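Local coordinates for phosphoribosylaminoimidazole carboxylase, ATPase subunit (PDB 3AX6), which probably catalyses the ATP-dependent carboxylation of 5-aminoimidazole ribonucleotide with bicarbonate to N5-carboxyaminoimidazole ribonucleotide in purine biosynthesis, at residues A[54-59]-A[79-84]; A[21-26]-A[280-285]; A[103-108]-A[114-119]. All coordinates share one frame; numbering follows the deposited sequence.

Contact 1 of 3, residues A[54-59]-A[79-84]; sequences ERIEDL and KKLYNE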
loop_
_atom_site.group_PDB
_atom_site.type_symbol
_atom_site.label_atom_id
_atom_site.label_comp_id
_atom_site.label_asym_id
_atom_site.label_seq_id
_atom_site.Cartn_x
_atom_site.Cartn_y
_atom_site.Cartn_z
ATOM N N GLU A 54 32.827 -8.401 -5.348
ATOM C CA GLU A 54 33.047 -7.029 -5.775
ATOM C C GLU A 54 31.788 -6.244 -6.147
ATOM O O GLU A 54 31.788 -5.016 -6.088
ATOM C CB GLU A 54 34.042 -7.013 -6.936
ATOM C CG GLU A 54 35.330 -7.747 -6.603
ATOM C CD GLU A 54 36.349 -7.701 -7.725
ATOM O OE1 GLU A 54 35.992 -8.048 -8.877
ATOM O OE2 GLU A 54 37.510 -7.327 -7.448
ATOM N N ARG A 55 30.715 -6.932 -6.516
ATOM C CA ARG A 55 29.494 -6.221 -6.891
ATOM C C ARG A 55 28.648 -5.804 -5.683
ATOM O O ARG A 55 28.104 -4.701 -5.661
ATOM C CB ARG A 55 28.652 -7.068 -7.847
ATOM C CG ARG A 55 28.160 -6.314 -9.078
ATOM C CD ARG A 55 29.272 -6.101 -10.094
ATOM N NE ARG A 55 30.321 -5.223 -9.589
ATOM C CZ ARG A 55 31.524 -5.104 -10.142
ATOM N NH1 ARG A 55 31.835 -5.810 -11.221
ATOM N NH2 ARG A 55 32.423 -4.282 -9.614
ATOM N N ILE A 56 28.532 -6.674 -4.682
ATOM C CA ILE A 56 27.747 -6.332 -3.498
ATOM C C ILE A 56 28.532 -5.251 -2.756
ATOM O O ILE A 56 27.975 -4.454 -2.000
ATOM C CB ILE A 56 27.506 -7.569 -2.563
ATOM C CG1 ILE A 56 28.738 -7.855 -1.713
ATOM C CG2 ILE A 56 27.168 -8.804 -3.384
ATOM C CD1 ILE A 56 28.771 -7.067 -0.427
ATOM N N GLU A 57 29.838 -5.234 -3.001
ATOM C CA GLU A 57 30.732 -4.265 -2.390
ATOM C C GLU A 57 30.400 -2.886 -2.950
ATOM O O GLU A 57 30.366 -1.901 -2.209
ATOM C CB GLU A 57 32.180 -4.647 -2.693
ATOM C CG GLU A 57 33.219 -3.943 -1.855
ATOM C CD GLU A 57 34.394 -4.850 -1.543
ATOM O OE1 GLU A 57 34.923 -5.484 -2.486
ATOM O OE2 GLU A 57 34.788 -4.931 -0.355
ATOM N N ASP A 58 30.149 -2.818 -4.254
ATOM C CA ASP A 58 29.782 -1.548 -4.873
ATOM C C ASP A 58 28.453 -1.093 -4.289
ATOM O O ASP A 58 28.262 0.090 -4.018
ATOM C CB ASP A 58 29.611 -1.682 -6.388
ATOM C CG ASP A 58 30.895 -2.040 -7.094
ATOM O OD1 ASP A 58 31.920 -1.363 -6.863
ATOM O OD2 ASP A 58 30.873 -2.999 -7.888
ATOM N N LEU A 59 27.539 -2.045 -4.104
ATOM C CA LEU A 59 26.219 -1.754 -3.560
ATOM C C LEU A 59 26.278 -1.162 -2.158
ATOM O O LEU A 59 25.638 -0.152 -1.885
ATOM C CB LEU A 59 25.355 -3.012 -3.510
ATOM C CG LEU A 59 23.989 -2.740 -2.866
ATOM C CD1 LEU A 59 23.131 -2.007 -3.865
ATOM C CD2 LEU A 59 23.305 -4.023 -2.440
ATOM N N LYS A 79 30.267 -9.140 6.174
ATOM C CA LYS A 79 30.876 -9.037 7.492
ATOM C C LYS A 79 32.106 -8.148 7.374
ATOM O O LYS A 79 32.391 -7.333 8.247
ATOM C CB LYS A 79 31.285 -10.419 8.006
ATOM C CG LYS A 79 31.856 -10.387 9.418
ATOM C CD LYS A 79 32.407 -11.747 9.866
ATOM C CE LYS A 79 31.314 -12.791 10.066
ATOM N NZ LYS A 79 30.644 -13.175 8.792
ATOM N N LYS A 80 32.836 -8.315 6.281
ATOM C CA LYS A 80 34.027 -7.518 6.037
ATOM C C LYS A 80 33.649 -6.034 6.017
ATOM O O LYS A 80 34.194 -5.228 6.774
ATOM C CB LYS A 80 34.652 -7.941 4.699
ATOM C CG LYS A 80 35.812 -7.078 4.221
ATOM C CD LYS A 80 36.535 -7.731 3.044
ATOM C CE LYS A 80 37.682 -6.864 2.523
ATOM N NZ LYS A 80 37.201 -5.598 1.898
ATOM N N LEU A 81 32.696 -5.695 5.157
ATOM C CA LEU A 81 32.224 -4.324 5.014
ATOM C C LEU A 81 31.629 -3.796 6.309
ATOM O O LEU A 81 31.803 -2.624 6.653
ATOM C CB LEU A 81 31.185 -4.257 3.905
ATOM C CG LEU A 81 31.768 -4.628 2.544
ATOM C CD1 LEU A 81 30.661 -5.143 1.649
ATOM C CD2 LEU A 81 32.489 -3.415 1.937
ATOM N N TYR A 82 30.930 -4.662 7.030
ATOM C CA TYR A 82 30.325 -4.263 8.285
ATOM C C TYR A 82 31.402 -3.895 9.301
ATOM O O TYR A 82 31.206 -3.003 10.124
ATOM C CB TYR A 82 29.445 -5.392 8.820
ATOM C CG TYR A 82 28.914 -5.162 10.214
ATOM C CD1 TYR A 82 29.648 -5.556 11.338
ATOM C CD2 TYR A 82 27.661 -4.586 10.415
ATOM C CE1 TYR A 82 29.142 -5.394 12.626
ATOM C CE2 TYR A 82 27.146 -4.419 11.701
ATOM C CZ TYR A 82 27.890 -4.830 12.801
ATOM O OH TYR A 82 27.361 -4.707 14.068
ATOM N N ASN A 83 32.541 -4.578 9.239
ATOM C CA ASN A 83 33.637 -4.298 10.155
ATOM C C ASN A 83 34.376 -3.026 9.768
ATOM O O ASN A 83 35.142 -2.489 10.563
ATOM C CB ASN A 83 34.598 -5.479 10.198
ATOM C CG ASN A 83 34.084 -6.605 11.063
ATOM O OD1 ASN A 83 34.439 -7.765 10.870
ATOM N ND2 ASN A 83 33.252 -6.265 12.038
ATOM N N GLU A 84 34.141 -2.544 8.548
ATOM C CA GLU A 84 34.772 -1.315 8.080
ATOM C C GLU A 84 33.870 -0.127 8.402
ATOM O O GLU A 84 34.164 1.002 8.018
ATOM C CB GLU A 84 35.016 -1.348 6.568
ATOM C CG GLU A 84 35.792 -2.552 6.064
ATOM C CD GLU A 84 36.368 -2.330 4.677
ATOM O OE1 GLU A 84 37.405 -1.644 4.574
ATOM O OE2 GLU A 84 35.783 -2.830 3.690
#
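Glu57 and Leu81, their CA atoms 7.6 Å apart, mark where two helical segments, 54-59 and 79-83, come nearest; the axes approach to 11.0 Å and cross at -35°, both running the same general way. The pairing joins two helices of the Rossmann-like preATP-grasp domain, whose core is a parallel sheet, and it shows how one helix pair can be apolar on its buried side and ionic toward solvent. On the buried side, Ile56 has CG1 lodged between its backbone N and carbonyl carbon (chi1 79°), and its CD1 presses on Leu81 CD1 at 3.4 Å, tighter than ordinary van der Waals contact. The same isoleucine also rests on Leu30 of strand 26-31 and on Leu78. The other branch of Leu81, CD2, is crossed by the Glu57 chain and lies 3.9 Å from Glu57 CG. Farther out, the carboxylate meets the end of Lys80, whose chain turns only at its last torsion. This salt bridge is long and its hydrogen bond weak. Lys80 also pairs with Glu84 and so probably eases the repulsion between Glu57 and Glu84. The ammonium serves both acids at long range: Lys80 NZ lies 3.4 Å from Glu57 OE2 and 3.6 Å from Glu84 OE2.

Contact 2 of 3, residues A[21-26]-A[280-285]; sequences KKMGFY and QHIRAI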
loop_
_atom_site.group_PDB
_atom_site.type_symbol
_atom_site.label_atom_id
_atom_site.label_comp_id
_atom_site.label_asym_id
_atom_site.label_seq_id
_atom_site.Cartn_x
_atom_site.Cartn_y
_atom_site.Cartn_z
ATOM N N LYS A 21 10.818 3.909 -1.028
ATOM C CA LYS A 21 10.678 5.098 -1.856
ATOM C C LYS A 21 9.541 5.958 -1.324
ATOM O O LYS A 21 9.586 7.182 -1.422
ATOM C CB LYS A 21 10.429 4.706 -3.309
ATOM C CG LYS A 21 11.602 3.932 -3.900
ATOM C CD LYS A 21 11.423 3.628 -5.383
ATOM C CE LYS A 21 11.352 4.909 -6.213
ATOM N NZ LYS A 21 12.522 5.786 -5.982
ATOM N N LYS A 22 8.530 5.310 -0.748
ATOM C CA LYS A 22 7.392 6.022 -0.171
ATOM C C LYS A 22 7.828 6.930 0.977
ATOM O O LYS A 22 7.206 7.958 1.232
ATOM C CB LYS A 22 6.354 5.044 0.375
ATOM C CG LYS A 22 5.266 4.624 -0.590
ATOM C CD LYS A 22 4.138 3.917 0.174
ATOM C CE LYS A 22 3.618 4.793 1.322
ATOM N NZ LYS A 22 2.503 4.172 2.081
HETATM N N MSE A 23 8.891 6.542 1.677
HETATM C CA MSE A 23 9.370 7.327 2.806
HETATM C C MSE A 23 10.388 8.365 2.350
HETATM O O MSE A 23 10.986 9.061 3.165
HETATM C CB MSE A 23 9.972 6.400 3.869
HETATM C CG MSE A 23 9.952 6.969 5.286
HETATM SE SE MSE A 23 10.374 5.645 6.660
HETATM C CE MSE A 23 9.014 4.341 6.192
ATOM N N GLY A 24 10.569 8.459 1.034
ATOM C CA GLY A 24 11.497 9.426 0.470
ATOM C C GLY A 24 12.936 8.969 0.295
ATOM O O GLY A 24 13.841 9.791 0.178
ATOM N N PHE A 25 13.168 7.665 0.266
ATOM C CA PHE A 25 14.521 7.179 0.106
ATOM C C PHE A 25 14.841 6.782 -1.327
ATOM O O PHE A 25 13.951 6.495 -2.126
ATOM C CB PHE A 25 14.756 5.992 1.039
ATOM C CG PHE A 25 14.704 6.350 2.490
ATOM C CD1 PHE A 25 15.665 7.188 3.044
ATOM C CD2 PHE A 25 13.690 5.864 3.307
ATOM C CE1 PHE A 25 15.616 7.535 4.394
ATOM C CE2 PHE A 25 13.633 6.205 4.650
ATOM C CZ PHE A 25 14.599 7.044 5.196
ATOM N N TYR A 26 16.128 6.776 -1.642
ATOM C CA TYR A 26 16.595 6.399 -2.964
ATOM C C TYR A 26 16.988 4.934 -2.820
ATOM O O TYR A 26 17.703 4.584 -1.884
ATOM C CB TYR A 26 17.823 7.227 -3.337
ATOM C CG TYR A 26 18.287 7.055 -4.761
ATOM C CD1 TYR A 26 17.749 7.830 -5.784
ATOM C CD2 TYR A 26 19.283 6.136 -5.085
ATOM C CE1 TYR A 26 18.195 7.704 -7.095
ATOM C CE2 TYR A 26 19.737 6.000 -6.400
ATOM C CZ TYR A 26 19.188 6.791 -7.395
ATOM O OH TYR A 26 19.640 6.695 -8.687
ATOM N N GLN A 280 7.813 -0.906 8.461
ATOM C CA GLN A 280 8.462 -1.109 9.752
ATOM C C GLN A 280 9.940 -1.445 9.577
ATOM O O GLN A 280 10.799 -0.926 10.299
ATOM C CB GLN A 280 7.753 -2.235 10.513
ATOM C CG GLN A 280 8.037 -2.266 12.003
ATOM C CD GLN A 280 7.444 -1.069 12.726
ATOM O OE1 GLN A 280 7.931 0.056 12.601
ATOM N NE2 GLN A 280 6.377 -1.306 13.475
ATOM N N HIS A 281 10.228 -2.309 8.608
ATOM C CA HIS A 281 11.593 -2.722 8.319
ATOM C C HIS A 281 12.454 -1.528 7.912
ATOM O O HIS A 281 13.612 -1.407 8.342
ATOM C CB HIS A 281 11.599 -3.770 7.203
ATOM C CG HIS A 281 12.952 -4.350 6.928
ATOM N ND1 HIS A 281 13.637 -5.111 7.852
ATOM C CD2 HIS A 281 13.751 -4.270 5.836
ATOM C CE1 HIS A 281 14.801 -5.474 7.342
ATOM N NE2 HIS A 281 14.895 -4.976 6.121
ATOM N N ILE A 282 11.890 -0.651 7.082
ATOM C CA ILE A 282 12.613 0.534 6.634
ATOM C C ILE A 282 12.881 1.434 7.831
ATOM O O ILE A 282 13.996 1.930 8.007
ATOM C CB ILE A 282 11.818 1.344 5.576
ATOM C CG1 ILE A 282 11.516 0.473 4.353
ATOM C CG2 ILE A 282 12.619 2.574 5.156
ATOM C CD1 ILE A 282 12.733 -0.185 3.739
ATOM N N ARG A 283 11.860 1.646 8.653
ATOM C CA ARG A 283 12.024 2.476 9.843
ATOM C C ARG A 283 13.153 1.944 10.725
ATOM O O ARG A 283 13.995 2.709 11.188
ATOM C CB ARG A 283 10.740 2.517 10.685
ATOM C CG ARG A 283 9.557 3.290 10.086
ATOM C CD ARG A 283 8.527 3.530 11.184
ATOM N NE ARG A 283 7.226 3.971 10.702
ATOM C CZ ARG A 283 6.486 4.886 11.318
ATOM N NH1 ARG A 283 6.931 5.455 12.434
ATOM N NH2 ARG A 283 5.302 5.231 10.831
ATOM N N ALA A 284 13.175 0.631 10.940
ATOM C CA ALA A 284 14.182 0.032 11.795
ATOM C C ALA A 284 15.608 0.117 11.259
ATOM O O ALA A 284 16.531 0.458 12.002
ATOM C CB ALA A 284 13.818 -1.417 12.097
ATOM N N ILE A 285 15.808 -0.180 9.981
ATOM C CA ILE A 285 17.168 -0.128 9.458
ATOM C C ILE A 285 17.674 1.304 9.290
ATOM O O ILE A 285 18.882 1.528 9.171
ATOM C CB ILE A 285 17.305 -0.884 8.122
ATOM C CG1 ILE A 285 16.594 -0.125 7.001
ATOM C CG2 ILE A 285 16.743 -2.288 8.274
ATOM C CD1 ILE A 285 16.779 -0.762 5.629
#
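Met23, a selenomethionine in this crystal, holds CG anti to its backbone N (chi1 -155°) and bends only at its last torsion, which lays SE and CE against Ile282. Ile282 itself, with chi1 at -59°, swings CG1 beside its own backbone N and leaves CG2 anti to that N, the branch that both Met23 and Phe25 meet. The methyl is thus gripped from two residues at once: Ile282 CG2 lies 4.1 Å from Met23 SE and 3.8 Å from Phe25 CE2, against the ring at an oblique angle. Both the selenomethionine and the phenylalanine slide past the isoleucine, pointing the opposite way. Both face the same helix although only one residue separates them. That residue, Gly24, at positive phi, is the C-prime residue of a Schellman motif that ends helix 11-22, with Phe25 N returning to Ala20 O and Gly24 N to Lys21 O, after which the chain enters strand 26-31 of the Rossmann-like sheet. Helix 277-285, distant in sequence, is packed onto that helix end by apolar contacts. Arg283 adds its aliphatic part: the Met23 side chain crosses it at about a right angle, and Met23 CE lies 4.1 Å from Arg283 CG. The guanidinium lies elsewhere, in a salt bridge with Glu279 and hydrogen-bonded through NH2 to the Leu328 carbonyl of the second subunit, whose Leu323 also packs on Met23.

Contact 3 of 3, residues A[103-108]-A[114-119]; sequences VQKEFL and PVPEYK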
loop_
_atom_site.group_PDB
_atom_site.type_symbol
_atom_site.label_atom_id
_atom_site.label_comp_id
_atom_site.label_asym_id
_atom_site.label_seq_id
_atom_site.Cartn_x
_atom_site.Cartn_y
_atom_site.Cartn_z
ATOM N N VAL A 103 24.199 -23.446 15.409
ATOM C CA VAL A 103 24.719 -22.265 16.083
ATOM C C VAL A 103 23.524 -21.450 16.583
ATOM O O VAL A 103 23.560 -20.883 17.678
ATOM C CB VAL A 103 25.590 -21.409 15.134
ATOM C CG1 VAL A 103 26.801 -22.212 14.672
ATOM C CG2 VAL A 103 24.780 -20.974 13.944
ATOM N N GLN A 104 22.456 -21.417 15.786
ATOM C CA GLN A 104 21.246 -20.691 16.163
ATOM C C GLN A 104 20.693 -21.243 17.474
ATOM O O GLN A 104 20.387 -20.484 18.389
ATOM C CB GLN A 104 20.187 -20.798 15.062
ATOM C CG GLN A 104 18.817 -20.275 15.475
ATOM C CD GLN A 104 17.814 -20.294 14.342
ATOM O OE1 GLN A 104 16.665 -20.702 14.525
ATOM N NE2 GLN A 104 18.236 -19.847 13.167
ATOM N N LYS A 105 20.573 -22.568 17.563
ATOM C CA LYS A 105 20.077 -23.223 18.776
ATOM C C LYS A 105 21.013 -22.956 19.961
ATOM O O LYS A 105 20.567 -22.708 21.080
ATOM C CB LYS A 105 19.966 -24.737 18.555
ATOM C CG LYS A 105 18.861 -25.167 17.598
ATOM C CD LYS A 105 17.499 -24.777 18.138
ATOM C CE LYS A 105 16.380 -25.167 17.188
ATOM N NZ LYS A 105 15.057 -24.709 17.698
ATOM N N GLU A 106 22.313 -23.018 19.693
ATOM C CA GLU A 106 23.353 -22.785 20.695
ATOM C C GLU A 106 23.186 -21.362 21.238
ATOM O O GLU A 106 23.291 -21.123 22.439
ATOM C CB GLU A 106 24.728 -22.939 20.028
ATOM C CG GLU A 106 25.894 -23.315 20.934
ATOM C CD GLU A 106 26.051 -24.823 21.116
ATOM O OE1 GLU A 106 27.127 -25.262 21.582
ATOM O OE2 GLU A 106 25.100 -25.566 20.801
ATOM N N PHE A 107 22.916 -20.417 20.339
ATOM C CA PHE A 107 22.731 -19.021 20.727
ATOM C C PHE A 107 21.503 -18.807 21.596
ATOM O O PHE A 107 21.566 -18.140 22.630
ATOM C CB PHE A 107 22.621 -18.128 19.488
ATOM C CG PHE A 107 22.163 -16.735 19.793
ATOM C CD1 PHE A 107 20.823 -16.397 19.696
ATOM C CD2 PHE A 107 23.072 -15.764 20.203
ATOM C CE1 PHE A 107 20.389 -15.105 20.001
ATOM C CE2 PHE A 107 22.653 -14.470 20.511
ATOM C CZ PHE A 107 21.308 -14.140 20.409
ATOM N N LEU A 108 20.376 -19.354 21.166
ATOM C CA LEU A 108 19.148 -19.206 21.927
ATOM C C LEU A 108 19.327 -19.822 23.313
ATOM O O LEU A 108 18.929 -19.230 24.320
ATOM C CB LEU A 108 17.990 -19.875 21.182
ATOM C CG LEU A 108 17.660 -19.248 19.821
ATOM C CD1 LEU A 108 16.720 -20.149 19.023
ATOM C CD2 LEU A 108 17.054 -17.874 20.040
ATOM N N PRO A 114 13.577 -20.238 25.388
ATOM C CA PRO A 114 12.979 -21.584 25.349
ATOM C C PRO A 114 13.124 -22.276 23.992
ATOM O O PRO A 114 12.695 -21.745 22.968
ATOM C CB PRO A 114 11.518 -21.326 25.711
ATOM C CG PRO A 114 11.595 -20.107 26.584
ATOM C CD PRO A 114 12.580 -19.246 25.825
ATOM N N VAL A 115 13.706 -23.471 24.002
ATOM C CA VAL A 115 13.937 -24.226 22.776
ATOM C C VAL A 115 13.978 -25.727 23.065
ATOM O O VAL A 115 14.312 -26.139 24.172
ATOM C CB VAL A 115 15.287 -23.793 22.153
ATOM C CG1 VAL A 115 16.422 -24.054 23.142
ATOM C CG2 VAL A 115 15.544 -24.532 20.869
ATOM N N PRO A 116 13.628 -26.566 22.073
ATOM C CA PRO A 116 13.648 -28.021 22.265
ATOM C C PRO A 116 15.062 -28.523 22.581
ATOM O O PRO A 116 16.044 -27.932 22.129
ATOM C CB PRO A 116 13.157 -28.551 20.920
ATOM C CG PRO A 116 12.241 -27.473 20.444
ATOM C CD PRO A 116 13.005 -26.220 20.780
ATOM N N GLU A 117 15.167 -29.600 23.357
ATOM C CA GLU A 117 16.472 -30.173 23.691
ATOM C C GLU A 117 17.113 -30.623 22.385
ATOM O O GLU A 117 16.464 -31.266 21.568
ATOM C CB GLU A 117 16.311 -31.392 24.597
ATOM C CG GLU A 117 17.140 -31.347 25.859
ATOM C CD GLU A 117 16.331 -30.893 27.055
ATOM O OE1 GLU A 117 15.356 -31.594 27.413
ATOM O OE2 GLU A 117 16.666 -29.839 27.634
ATOM N N TYR A 118 18.383 -30.299 22.185
ATOM C CA TYR A 118 19.056 -30.682 20.950
ATOM C C TYR A 118 20.461 -31.222 21.216
ATOM O O TYR A 118 20.948 -31.200 22.349
ATOM C CB TYR A 118 19.123 -29.477 20.010
ATOM C CG TYR A 118 19.989 -28.379 20.555
ATOM C CD1 TYR A 118 21.273 -28.176 20.063
ATOM C CD2 TYR A 118 19.549 -27.576 21.605
ATOM C CE1 TYR A 118 22.100 -27.204 20.602
ATOM C CE2 TYR A 118 20.366 -26.603 22.150
ATOM C CZ TYR A 118 21.643 -26.422 21.643
ATOM O OH TYR A 118 22.464 -25.457 22.173
ATOM N N LYS A 119 21.109 -31.689 20.157
ATOM C CA LYS A 119 22.440 -32.269 20.262
ATOM C C LYS A 119 23.069 -32.383 18.868
ATOM O O LYS A 119 22.409 -32.785 17.911
ATOM C CB LYS A 119 22.313 -33.652 20.905
ATOM C CG LYS A 119 23.583 -34.484 20.974
ATOM C CD LYS A 119 24.490 -34.064 22.118
ATOM C CE LYS A 119 25.067 -35.292 22.822
ATOM N NZ LYS A 119 25.618 -36.295 21.862
#
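Tyr118 presents a face to Lys105 and an edge to Glu106, so that two consecutive residues of helix 101-110 use one ring in two different ways. Lys105 CB sits over the middle of the face, 3.8 Å from the ring centroid and only 8° off its normal, a well-centred CH-pi contact. At the ring edge, Tyr118 OH donates to Glu106 OE2 at 3.0 Å. The carboxylate oxygen lies near the ring plane, yet the two planes are turned 65° apart and the hydroxyl reaches OE2 from above the carboxylate plane. Tyr118 already sets out from its backbone toward the helix, and CG between backbone N and carbonyl carbon (chi1 66°) brings the ring against Lys105. A phenylalanine here could keep the face contact, but would probably leave the Glu106 carboxylate without its hydroxyl donor and freer to turn. Beyond CB, Lys105 bends at its second torsion and then runs straight across Val115, whose CG2 is 3.4 Å from Lys105 CD, tighter than usual, and 3.2 Å from Lys105 NZ. Pro116 CD lies near the chain end, 4.0 Å from Lys105 NZ. This places the helix against the approach to strand 118-120 of the ATP-grasp domain, where Pro116 also touches Val172 of the ADP pocket. An ammonium against a methyl gains little electrostatically; Glu169, a residue of that pocket with its side chain about 4 Å from that of Lys105, may help to balance the charge.

The three contacts lie in different parts of a multidomain chain. Contacts 1 and 2 both involve the Rossmann-like preATP-grasp region, their centres about 21 Å apart and nearest atoms about 9 Å: the first joins two of its helices, the second binds its 21-26 turn to helix 277-285, far along the chain and beside the second subunit. Contact 3 belongs to the ATP-grasp domain, its centre about 30 Å from that of contact 1 and about 33 Å from that of contact 2. Along the chain, contacts 1 and 3 follow in series inside the loop that contact 2 closes. Only contact 3 adjoins the nucleotide, with the Pro116 side chain about 5 Å from bound ADP; the others lie away from the nucleotide site.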